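IPT/TIG domain-containing protein BACOVA_02650 (Bacteroides ovatus, PDB 5E7G) binds xyloglucan at the bacterial cell surface, probably capturing the polysaccharide before it is transported into the periplasm for degradation. Local coordinates at residues A[360-365]-A[446-451]; A[370-375]-A[387-392]; A[300-305]-A[317-322]; A[285-290]-A[335-340]. All blocks are in the same frame, centred on the assembly; numbering follows the deposited sequence.

Interaction 1 of 4, residues A[360-365]-A[446-451]; sequences FECFVK and VYFDNF. With CA (calcium ion), chain C.
Phe-360 packs against Phe-448 and Phe-451 where strands 360-364 and 446-451 run antiparallel. Its CB sits over one face of the Phe-451 ring, toward the rim, 3.6 Å from Phe-451 CD1, and also borders the carbonyl O of Asp-449. CG and CD1 then follow CE1 of the same ring, the two planes 30° apart but slid so that they barely overlap. CD2 and CE2 turn to the other neighbour: Phe-360 CE2 meets Phe-448 CE2 at 3.5 Å, near the plane of the Phe-448 ring and at its edge. A first torsion of 53°, which sets CG between the backbone N and the carbonyl carbon, places the ring within reach of both. An alanine at Phe-360 would leave Phe-448 and Phe-451 without the ring that bridges them and is likely to open a gap in the aromatic cluster. Beyond it, Cys-362 SG lies 3.5 Å from Val-446 CG1 and makes an oblique sulfur-aromatic contact with the Phe-448 ring. Phe-363 and Tyr-447, on the other face of the sheet, lie side by side. Two hydrogen-bonded pairs join the backbones: Glu-361 with Asp-449, its Glu-361 N to Asp-449 O bond 2.9 Å long, and Phe-363 with Tyr-447. The Glu-361 carboxylate leads away to a salt bridge with Arg-452. Asp-449 grips the calcium ion with both oxygens, OD1 at 2.4 Å, while Asn-450 OD1 accepts from a calcium-bound water. The arrangement is that of paired antiparallel strands in the xyloglucan-binding domain, with an aromatic cluster packed to one side and, where the Asp-449 carboxylate leads away from the strands, a calcium site.

Interaction 2 of 4, residues A[370-375]-A[387-392]; sequences GPVFQI and GYVPVS. With XYS (alpha-D-xylopyranose), chain B.
Phe-373 and Tyr-388 form an antiparallel hydrogen-bonded pair in which each residue's backbone N and O are both used. Phe-373 N donates to Tyr-388 O at 3.0 Å, from 23° out of the carbonyl plane, and Tyr-388 N returns a bond to Phe-373 O at 2.9 Å, this time in the plane. Gly-387 N also comes near Phe-373 O, but its angle is too poor for a bond. Tyr-388 O has a further neighbour: it lies at the edge of the Phe-373 ring, 3.7 Å from Phe-373 CD2. That ring, with CG anti to the carbonyl carbon (chi1 -68°), crosses Pro-390 at about a right angle, Phe-373 CD2 and Pro-390 CD being 3.8 Å apart. The pair belongs to the beta hairpin of strands 372-377 and 385-388, at one side of the five-stranded sheet of the xyloglucan-binding domain; the chain turns a corner at Gly-387, whose positive phi suits glycine. A serine in place of Phe-373 would probably leave Pro-390 without its apolar partner and open a gap beside Phe-448, whose ring meets that of Phe-373 edge-to-face. Val-372 turns toward the corner, its CB 3.7 Å from Gly-387 CA, and reaches Val-389 CG2 loosely through CG1. On the side of the strand opposite Phe-373, the Gln-374 CB points away from the hairpin partner, and the extended chain, its CG anti to the backbone N (chi1 175°), reaches the glycan pocket. There Gln-374 OE1 accepts a hydrogen bond from O4 of a bound xylose at 3.0 Å, while its backbone pairs with Tyr-433, another residue of that pocket.

Interaction 3 of 4, residues A[300-305]-A[317-322]; sequences CSFVVA and TCLGIT. With CA (calcium ion), chain C.
The Phe-302 ring meets Leu-319 obliquely, Phe-302 CE1 lying 3.8 Å from Leu-319 CD1, while Thr-317 CG2 and the Cys-318 carbonyl also approach it at a slant. Outside the two segments His-295 makes an edge-to-face contact with this ring, and Tyr-289 meets it with the planes inclined. Leu-319 CD1 is shared, for Cys-300 SG touches it at 3.6 Å; a chi1 of 61° tucks that sulfur between its own backbone N and carbonyl carbon. These residues occupy one face of an antiparallel strand pair, 301-303 with 318-322, which joins strand 442-455 through strand 318-322 in the xyloglucan-binding domain. Ser-301 with Gly-320 and Val-303 with Cys-318 are hydrogen-bonded pairs. Gly-320 O is gripped twice by Ser-301: the backbone N donates in the carbonyl plane at 2.9 Å, whereas Ser-301 OG comes to Gly-320 O from above the plane at 3.0 Å. A CB at Gly-320 would run into that hydroxyl oxygen, so the absence of a side chain makes room for the second bond. Val-303 N reaches Cys-318 O almost straight, with an N-H...O angle of 169°. At the far end, the side chains of Val-304 and Thr-317 cross at about a right angle, Val-304 CG2 lying 3.4 Å from Thr-317 OG1, and Thr-317 O binds the calcium ion at 2.4 Å.

Interaction 4 of 4, residues A[285-290]-A[335-340]; sequences VILNYD and SYSNAQ. With CA (calcium ion), chain C.
Leu-287 directs its CD2 at Ser-337, whose side chain points back toward it, so that Leu-287 CD2 and Ser-337 CB lie 3.7 Å apart. Placing CG anti to the backbone N (chi1 -176°) carries the leucine's branched end toward strand 335-338. Alongside, the Tyr-289 ring presents an edge to Ser-337: OG lies near the ring plane, 4.3 Å from Tyr-289 CE1. The same hydroxyl gives a weak hydrogen bond to Ser-335 OG. Ile-286 instead lies against backbone, its CG2 3.4 Å from Gln-340 O, and its CB faces the methyl of Ala-339 more loosely. The contact spans the two sheets of the xyloglucan-binding domain, since strand 285-287 pairs with 442-455 while 329-338 belongs to the sheet that includes residues of the glycan pocket. One backbone hydrogen bond joins the two segments, just past the end of strand 335-338, from Gln-340 N to Ile-286 O at 3.0 Å, in plane and on a lone pair. Past the corner at Ile-286 the chain bends into the calcium site. Asn-288 OD1 accepts from Asp-290 N at 2.7 Å in an Asx turn, the donor standing above the carboxamide plane. Within this turn Asn-288 O and Asp-290 OD2 both bind the calcium ion, each at 2.4 Å.

Overall arrangement
All four contacts lie in the xyloglucan-binding domain. Interactions 1 and 4 are buried, while 2 and 3 are partly exposed. Interactions 1, 3 and 4 share one calcium ion and its water: Asp-449, Thr-317, Asn-288 and Asp-290 bind it with Asn-315. They also reach one sheet, where strand 446-451 pairs with segments of the other two. Interaction 2 lies in the opposing sheet, which interaction 4 also reaches through strand 329-338; Phe-373 packs on Phe-448 between interactions 2 and 1. Interactions 1 and 3 each have four backbone hydrogen bonds, to which interaction 1 adds an aromatic cluster; interaction 2 has two, and interaction 4 is chiefly packing with one backbone bond. Only interaction 2 touches the glycan directly, through Gln-374.

Interaction 1 of 4, residues A[360-365]-A[446-451]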
# COMPACT_ATOMS: atom_id res chain seq x y z
N PHE A 360 -1.02 -19.54 -17.93
CA PHE A 360 0.05 -20.07 -18.77
C PHE A 360 1.01 -18.95 -19.17
O PHE A 360 0.65 -17.78 -19.16
CB PHE A 360 -0.54 -20.77 -20.00
CG PHE A 360 -1.49 -19.91 -20.79
CD1 PHE A 360 -2.84 -19.85 -20.46
CD2 PHE A 360 -1.04 -19.19 -21.88
CE1 PHE A 360 -3.71 -19.07 -21.19
CE2 PHE A 360 -1.92 -18.40 -22.62
CZ PHE A 360 -3.26 -18.34 -22.27
N GLU A 361 2.24 -19.32 -19.50
CA GLU A 361 3.20 -18.35 -20.00
C GLU A 361 3.03 -18.23 -21.50
O GLU A 361 2.92 -19.24 -22.20
CB GLU A 361 4.64 -18.75 -19.66
CG GLU A 361 4.94 -18.81 -18.17
CD GLU A 361 4.60 -17.53 -17.44
OE1 GLU A 361 5.21 -16.47 -17.72
OE2 GLU A 361 3.71 -17.58 -16.57
N CYS A 362 3.01 -16.99 -21.97
CA CYS A 362 2.83 -16.70 -23.38
C CYS A 362 3.90 -15.72 -23.87
O CYS A 362 4.33 -14.84 -23.13
CB CYS A 362 1.43 -16.13 -23.64
SG CYS A 362 1.03 -15.97 -25.37
N PHE A 363 4.32 -15.90 -25.11
CA PHE A 363 5.27 -15.02 -25.75
C PHE A 363 4.73 -14.60 -27.09
O PHE A 363 4.51 -15.44 -27.96
CB PHE A 363 6.63 -15.71 -25.91
CG PHE A 363 7.69 -14.84 -26.55
CD1 PHE A 363 7.70 -14.63 -27.92
CD2 PHE A 363 8.70 -14.27 -25.78
CE1 PHE A 363 8.69 -13.84 -28.51
CE2 PHE A 363 9.70 -13.48 -26.36
CZ PHE A 363 9.70 -13.27 -27.73
N VAL A 364 4.54 -13.29 -27.27
CA VAL A 364 4.09 -12.72 -28.54
C VAL A 364 5.22 -11.91 -29.17
O VAL A 364 5.70 -10.95 -28.58
CB VAL A 364 2.85 -11.82 -28.35
CG1 VAL A 364 2.34 -11.29 -29.69
CG2 VAL A 364 1.75 -12.58 -27.62
N LYS A 365 5.64 -12.31 -30.37
CA LYS A 365 6.70 -11.60 -31.08
C LYS A 365 6.27 -10.18 -31.44
O LYS A 365 7.00 -9.22 -31.21
CB LYS A 365 7.09 -12.34 -32.35
CG LYS A 365 8.21 -11.66 -33.16
CD LYS A 365 9.57 -11.81 -32.49
CE LYS A 365 10.67 -11.17 -33.33
NZ LYS A 365 12.02 -11.37 -32.74
N VAL A 446 3.49 -16.80 -31.85
CA VAL A 446 3.11 -16.93 -30.44
C VAL A 446 3.55 -18.27 -29.86
O VAL A 446 3.46 -19.31 -30.53
CB VAL A 446 1.58 -16.76 -30.27
CG1 VAL A 446 1.20 -16.83 -28.80
CG2 VAL A 446 1.12 -15.43 -30.88
N TYR A 447 4.00 -18.25 -28.62
CA TYR A 447 4.46 -19.46 -27.94
C TYR A 447 3.75 -19.62 -26.61
O TYR A 447 3.42 -18.63 -25.96
CB TYR A 447 5.98 -19.44 -27.74
CG TYR A 447 6.76 -19.34 -29.03
CD1 TYR A 447 7.10 -20.48 -29.74
CD2 TYR A 447 7.14 -18.10 -29.54
CE1 TYR A 447 7.82 -20.39 -30.93
CE2 TYR A 447 7.85 -18.00 -30.72
CZ TYR A 447 8.19 -19.14 -31.42
OH TYR A 447 8.89 -19.04 -32.60
N PHE A 448 3.53 -20.88 -26.22
CA PHE A 448 2.81 -21.22 -24.99
C PHE A 448 3.56 -22.26 -24.16
O PHE A 448 4.16 -23.17 -24.72
CB PHE A 448 1.41 -21.78 -25.31
CG PHE A 448 0.50 -20.83 -26.02
CD1 PHE A 448 0.44 -20.82 -27.40
CD2 PHE A 448 -0.33 -19.97 -25.31
CE1 PHE A 448 -0.43 -19.95 -28.07
CE2 PHE A 448 -1.19 -19.11 -25.97
CZ PHE A 448 -1.23 -19.11 -27.36
N ASP A 449 3.46 -22.17 -22.84
CA ASP A 449 4.05 -23.18 -21.97
C ASP A 449 3.45 -23.13 -20.57
O ASP A 449 2.89 -22.12 -20.16
CB ASP A 449 5.58 -22.98 -21.90
CG ASP A 449 6.36 -24.27 -21.65
OD1 ASP A 449 5.76 -25.27 -21.18
OD2 ASP A 449 7.59 -24.30 -21.90
N ASN A 450 3.58 -24.24 -19.85
CA ASN A 450 3.25 -24.30 -18.42
C ASN A 450 1.79 -23.96 -18.09
O ASN A 450 1.50 -23.18 -17.18
CB ASN A 450 4.19 -23.39 -17.64
CG ASN A 450 5.63 -23.89 -17.65
OD1 ASN A 450 5.87 -25.09 -17.71
ND2 ASN A 450 6.59 -22.97 -17.61
N PHE A 451 0.87 -24.57 -18.83
CA PHE A 451 -0.54 -24.47 -18.48
C PHE A 451 -0.71 -25.02 -17.08
O PHE A 451 -0.20 -26.10 -16.76
CB PHE A 451 -1.42 -25.21 -19.48
CG PHE A 451 -1.42 -24.60 -20.85
CD1 PHE A 451 -2.37 -23.66 -21.19
CD2 PHE A 451 -0.48 -24.97 -21.80
CE1 PHE A 451 -2.39 -23.09 -22.44
CE2 PHE A 451 -0.49 -24.41 -23.07
CZ PHE A 451 -1.46 -23.47 -23.39
CA CA C . 7.77 -26.55 -21.25
O HOH W 1 7.77 -26.28 -18.89

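Interaction 2 of 4, residues A[370-375]-A[387-392]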
# COMPACT_ATOMS: atom_id res chain seq x y z
N GLY A 370 -6.88 -9.30 -35.79
CA GLY A 370 -7.72 -10.28 -36.45
C GLY A 370 -7.63 -11.65 -35.81
O GLY A 370 -8.63 -12.18 -35.32
N PRO A 371 -6.42 -12.23 -35.81
CA PRO A 371 -6.22 -13.57 -35.25
C PRO A 371 -6.61 -13.66 -33.78
O PRO A 371 -6.35 -12.74 -33.01
CB PRO A 371 -4.72 -13.81 -35.44
CG PRO A 371 -4.35 -12.95 -36.58
CD PRO A 371 -5.20 -11.72 -36.45
N VAL A 372 -7.23 -14.78 -33.40
CA VAL A 372 -7.64 -15.00 -32.02
C VAL A 372 -7.43 -16.46 -31.65
O VAL A 372 -7.22 -17.30 -32.53
CB VAL A 372 -9.13 -14.64 -31.80
CG1 VAL A 372 -9.36 -13.14 -32.00
CG2 VAL A 372 -10.02 -15.45 -32.74
N PHE A 373 -7.48 -16.75 -30.36
CA PHE A 373 -7.28 -18.10 -29.85
C PHE A 373 -8.52 -18.63 -29.16
O PHE A 373 -9.26 -17.88 -28.52
CB PHE A 373 -6.11 -18.15 -28.88
CG PHE A 373 -4.78 -17.90 -29.52
CD1 PHE A 373 -4.07 -18.94 -30.10
CD2 PHE A 373 -4.25 -16.63 -29.55
CE1 PHE A 373 -2.85 -18.71 -30.69
CE2 PHE A 373 -3.02 -16.40 -30.14
CZ PHE A 373 -2.32 -17.44 -30.72
N GLN A 374 -8.73 -19.94 -29.30
CA GLN A 374 -9.74 -20.66 -28.53
C GLN A 374 -9.06 -21.66 -27.60
O GLN A 374 -8.18 -22.41 -28.03
CB GLN A 374 -10.71 -21.38 -29.46
CG GLN A 374 -11.74 -22.26 -28.73
CD GLN A 374 -12.60 -23.07 -29.68
OE1 GLN A 374 -12.19 -23.40 -30.79
NE2 GLN A 374 -13.81 -23.40 -29.24
N ILE A 375 -9.49 -21.68 -26.35
CA ILE A 375 -9.02 -22.67 -25.38
C ILE A 375 -10.20 -23.51 -24.91
O ILE A 375 -11.17 -22.97 -24.36
CB ILE A 375 -8.33 -22.01 -24.18
CG1 ILE A 375 -7.02 -21.33 -24.62
CG2 ILE A 375 -8.06 -23.06 -23.08
CD1 ILE A 375 -6.37 -20.49 -23.54
N GLY A 387 -12.25 -16.26 -28.98
CA GLY A 387 -11.83 -14.93 -29.36
C GLY A 387 -10.81 -14.31 -28.42
O GLY A 387 -10.76 -13.09 -28.28
N TYR A 388 -9.99 -15.15 -27.80
CA TYR A 388 -9.05 -14.66 -26.79
C TYR A 388 -7.78 -14.11 -27.40
O TYR A 388 -7.11 -14.78 -28.18
CB TYR A 388 -8.68 -15.77 -25.80
CG TYR A 388 -7.73 -15.29 -24.73
CD1 TYR A 388 -8.16 -14.44 -23.73
CD2 TYR A 388 -6.40 -15.68 -24.74
CE1 TYR A 388 -7.30 -13.99 -22.76
CE2 TYR A 388 -5.52 -15.24 -23.76
CZ TYR A 388 -5.98 -14.39 -22.78
OH TYR A 388 -5.11 -13.94 -21.80
N VAL A 389 -7.45 -12.88 -27.01
CA VAL A 389 -6.16 -12.28 -27.36
C VAL A 389 -5.27 -12.26 -26.11
O VAL A 389 -5.65 -11.68 -25.09
CB VAL A 389 -6.30 -10.84 -27.91
CG1 VAL A 389 -4.95 -10.31 -28.36
CG2 VAL A 389 -7.30 -10.81 -29.07
N PRO A 390 -4.09 -12.90 -26.18
CA PRO A 390 -3.21 -12.95 -25.00
C PRO A 390 -2.82 -11.57 -24.44
O PRO A 390 -2.34 -10.71 -25.18
CB PRO A 390 -1.97 -13.68 -25.53
CG PRO A 390 -2.47 -14.51 -26.64
CD PRO A 390 -3.55 -13.70 -27.29
N VAL A 391 -3.04 -11.38 -23.13
CA VAL A 391 -2.65 -10.17 -22.43
C VAL A 391 -2.08 -10.50 -21.05
O VAL A 391 -2.46 -11.50 -20.44
CB VAL A 391 -3.83 -9.20 -22.23
CG1 VAL A 391 -4.29 -8.66 -23.57
CG2 VAL A 391 -4.97 -9.88 -21.50
N SER A 392 -1.19 -9.65 -20.57
CA SER A 392 -0.50 -9.90 -19.31
C SER A 392 -1.39 -9.65 -18.10
O SER A 392 -2.05 -8.62 -18.01
CB SER A 392 0.75 -9.03 -19.19
OG SER A 392 1.18 -8.96 -17.84
C1 XYS B . -13.86 -28.94 -33.45
C2 XYS B . -15.11 -28.40 -32.81
C3 XYS B . -15.09 -26.91 -32.82
C4 XYS B . -13.79 -26.31 -32.36
C5 XYS B . -12.51 -27.06 -32.78
O2 XYS B . -16.26 -28.88 -33.53
O3 XYS B . -16.14 -26.40 -31.96
O4 XYS B . -13.71 -24.98 -32.89
O5 XYS B . -12.64 -28.52 -32.72

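Interaction 3 of 4, residues A[300-305]-A[317-322]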
# COMPACT_ATOMS: atom_id res chain seq x y z
N CYS A 300 0.90 -27.38 -35.79
CA CYS A 300 1.61 -26.41 -34.96
C CYS A 300 3.10 -26.76 -34.96
O CYS A 300 3.56 -27.55 -35.79
CB CYS A 300 1.05 -26.41 -33.53
SG CYS A 300 1.21 -27.99 -32.67
N SER A 301 3.85 -26.16 -34.04
CA SER A 301 5.27 -26.49 -33.88
C SER A 301 5.64 -26.59 -32.41
O SER A 301 4.90 -26.12 -31.53
CB SER A 301 6.14 -25.44 -34.57
OG SER A 301 5.85 -24.14 -34.09
N PHE A 302 6.76 -27.25 -32.15
CA PHE A 302 7.29 -27.39 -30.79
C PHE A 302 8.80 -27.09 -30.79
O PHE A 302 9.58 -27.71 -31.51
CB PHE A 302 7.00 -28.78 -30.24
CG PHE A 302 5.54 -29.02 -29.99
CD1 PHE A 302 4.93 -28.53 -28.85
CD2 PHE A 302 4.78 -29.74 -30.89
CE1 PHE A 302 3.59 -28.75 -28.62
CE2 PHE A 302 3.44 -29.95 -30.67
CZ PHE A 302 2.85 -29.46 -29.54
N VAL A 303 9.19 -26.13 -29.95
CA VAL A 303 10.53 -25.56 -29.99
C VAL A 303 11.18 -25.62 -28.62
O VAL A 303 10.51 -25.49 -27.60
CB VAL A 303 10.48 -24.08 -30.46
CG1 VAL A 303 11.87 -23.50 -30.57
CG2 VAL A 303 9.77 -23.98 -31.80
N VAL A 304 12.49 -25.85 -28.62
CA VAL A 304 13.34 -25.57 -27.47
C VAL A 304 14.14 -24.33 -27.81
O VAL A 304 14.98 -24.37 -28.71
CB VAL A 304 14.29 -26.73 -27.14
CG1 VAL A 304 15.21 -26.36 -25.99
CG2 VAL A 304 13.50 -27.98 -26.79
N ALA A 305 13.88 -23.24 -27.10
CA ALA A 305 14.52 -21.96 -27.39
C ALA A 305 16.05 -22.08 -27.35
O ALA A 305 16.60 -22.77 -26.49
CB ALA A 305 14.04 -20.92 -26.41
N THR A 317 10.60 -27.79 -23.70
CA THR A 317 9.86 -27.59 -24.93
C THR A 317 8.62 -26.73 -24.67
O THR A 317 8.04 -26.78 -23.59
CB THR A 317 9.46 -28.94 -25.54
OG1 THR A 317 10.64 -29.61 -25.99
CG2 THR A 317 8.48 -28.76 -26.73
N CYS A 318 8.24 -25.94 -25.67
CA CYS A 318 7.05 -25.11 -25.59
C CYS A 318 6.32 -25.12 -26.93
O CYS A 318 6.93 -25.36 -27.97
CB CYS A 318 7.43 -23.67 -25.19
SG CYS A 318 8.39 -22.78 -26.43
N LEU A 319 5.02 -24.88 -26.88
CA LEU A 319 4.17 -24.89 -28.07
C LEU A 319 4.36 -23.63 -28.89
O LEU A 319 4.42 -22.54 -28.33
CB LEU A 319 2.68 -25.02 -27.67
CG LEU A 319 1.62 -24.72 -28.74
CD1 LEU A 319 1.62 -25.78 -29.83
CD2 LEU A 319 0.26 -24.62 -28.08
N GLY A 320 4.41 -23.80 -30.21
CA GLY A 320 4.51 -22.68 -31.13
C GLY A 320 3.40 -22.64 -32.16
O GLY A 320 3.15 -23.61 -32.89
N ILE A 321 2.73 -21.50 -32.23
CA ILE A 321 1.74 -21.24 -33.26
C ILE A 321 2.18 -20.02 -34.04
O ILE A 321 2.02 -18.89 -33.57
CB ILE A 321 0.34 -21.04 -32.66
CG1 ILE A 321 -0.16 -22.37 -32.10
CG2 ILE A 321 -0.62 -20.48 -33.72
CD1 ILE A 321 -1.50 -22.28 -31.40
N THR A 322 2.72 -20.25 -35.23
CA THR A 322 3.34 -19.19 -36.02
C THR A 322 3.05 -19.34 -37.50
O THR A 322 2.85 -20.45 -37.99
CB THR A 322 4.87 -19.18 -35.83
OG1 THR A 322 5.46 -20.23 -36.61
CG2 THR A 322 5.23 -19.36 -34.36
CA CA C . 7.77 -26.55 -21.25
O HOH W 1 7.77 -26.28 -18.89

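Interaction 4 of 4, residues A[285-290]-A[335-340]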
# COMPACT_ATOMS: atom_id res chain seq x y z
N VAL A 285 0.66 -27.79 -12.45
CA VAL A 285 0.87 -27.80 -13.89
C VAL A 285 0.08 -28.94 -14.51
O VAL A 285 0.04 -30.04 -13.96
CB VAL A 285 2.38 -27.95 -14.23
CG1 VAL A 285 2.60 -28.06 -15.74
CG2 VAL A 285 3.17 -26.79 -13.65
N ILE A 286 -0.52 -28.68 -15.67
CA ILE A 286 -1.32 -29.69 -16.38
C ILE A 286 -0.78 -29.98 -17.78
O ILE A 286 -1.12 -31.00 -18.38
CB ILE A 286 -2.81 -29.25 -16.48
CG1 ILE A 286 -2.94 -27.97 -17.32
CG2 ILE A 286 -3.39 -29.04 -15.09
CD1 ILE A 286 -4.37 -27.60 -17.63
N LEU A 287 0.05 -29.08 -18.31
CA LEU A 287 0.67 -29.29 -19.62
C LEU A 287 1.93 -28.42 -19.78
O LEU A 287 1.86 -27.19 -19.70
CB LEU A 287 -0.33 -29.00 -20.73
CG LEU A 287 0.11 -29.25 -22.18
CD1 LEU A 287 0.45 -30.71 -22.40
CD2 LEU A 287 -0.94 -28.81 -23.18
N ASN A 288 3.08 -29.05 -19.99
CA ASN A 288 4.34 -28.32 -20.16
C ASN A 288 5.19 -28.89 -21.30
O ASN A 288 6.28 -28.39 -21.57
CB ASN A 288 5.14 -28.33 -18.86
CG ASN A 288 5.56 -29.73 -18.43
OD1 ASN A 288 5.44 -30.70 -19.17
ND2 ASN A 288 6.09 -29.83 -17.21
N TYR A 289 4.68 -29.92 -21.96
CA TYR A 289 5.36 -30.55 -23.10
C TYR A 289 6.72 -31.13 -22.69
O TYR A 289 7.57 -31.38 -23.54
CB TYR A 289 5.52 -29.53 -24.24
CG TYR A 289 4.27 -28.75 -24.52
CD1 TYR A 289 3.18 -29.34 -25.13
CD2 TYR A 289 4.16 -27.41 -24.16
CE1 TYR A 289 2.02 -28.62 -25.39
CE2 TYR A 289 3.02 -26.69 -24.41
CZ TYR A 289 1.95 -27.30 -25.02
OH TYR A 289 0.81 -26.56 -25.27
N ASP A 290 6.89 -31.36 -21.39
CA ASP A 290 8.13 -31.90 -20.85
C ASP A 290 7.84 -33.03 -19.87
O ASP A 290 8.54 -33.18 -18.87
CB ASP A 290 8.94 -30.78 -20.15
CG ASP A 290 9.34 -29.67 -21.10
OD1 ASP A 290 9.94 -30.00 -22.14
OD2 ASP A 290 9.04 -28.49 -20.81
N SER A 335 -3.31 -27.01 -31.47
CA SER A 335 -2.75 -28.15 -30.76
C SER A 335 -3.81 -28.83 -29.90
O SER A 335 -4.39 -28.20 -29.01
CB SER A 335 -1.58 -27.71 -29.87
OG SER A 335 -1.20 -28.76 -28.98
N TYR A 336 -4.04 -30.11 -30.17
CA TYR A 336 -4.95 -30.94 -29.39
C TYR A 336 -4.10 -31.81 -28.49
O TYR A 336 -3.38 -32.69 -28.98
CB TYR A 336 -5.85 -31.79 -30.30
CG TYR A 336 -6.91 -32.60 -29.59
CD1 TYR A 336 -6.56 -33.63 -28.73
CD2 TYR A 336 -8.27 -32.36 -29.80
CE1 TYR A 336 -7.51 -34.38 -28.08
CE2 TYR A 336 -9.24 -33.12 -29.16
CZ TYR A 336 -8.85 -34.13 -28.29
OH TYR A 336 -9.78 -34.89 -27.64
N SER A 337 -4.18 -31.59 -27.18
CA SER A 337 -3.32 -32.28 -26.23
C SER A 337 -4.10 -33.02 -25.16
O SER A 337 -5.29 -32.79 -24.97
CB SER A 337 -2.35 -31.29 -25.58
OG SER A 337 -1.53 -30.66 -26.57
N ASN A 338 -3.40 -33.92 -24.47
CA ASN A 338 -3.91 -34.55 -23.26
C ASN A 338 -3.29 -33.91 -22.03
O ASN A 338 -2.07 -33.96 -21.84
CB ASN A 338 -3.63 -36.05 -23.26
CG ASN A 338 -4.69 -36.83 -24.00
OD1 ASN A 338 -5.89 -36.65 -23.77
ND2 ASN A 338 -4.25 -37.70 -24.90
N ALA A 339 -4.13 -33.30 -21.21
CA ALA A 339 -3.68 -32.68 -19.98
C ALA A 339 -3.56 -33.73 -18.88
O ALA A 339 -4.08 -34.84 -19.01
CB ALA A 339 -4.63 -31.57 -19.54
N GLN A 340 -2.88 -33.35 -17.81
CA GLN A 340 -2.84 -34.14 -16.60
C GLN A 340 -3.41 -33.26 -15.51
O GLN A 340 -2.71 -32.41 -14.98
CB GLN A 340 -1.41 -34.59 -16.28
CG GLN A 340 -1.30 -35.42 -15.02
CD GLN A 340 0.11 -35.91 -14.76
OE1 GLN A 340 0.89 -35.25 -14.08
NE2 GLN A 340 0.43 -37.09 -15.28
CA CA C . 7.77 -26.55 -21.25
O HOH W 1 7.77 -26.28 -18.89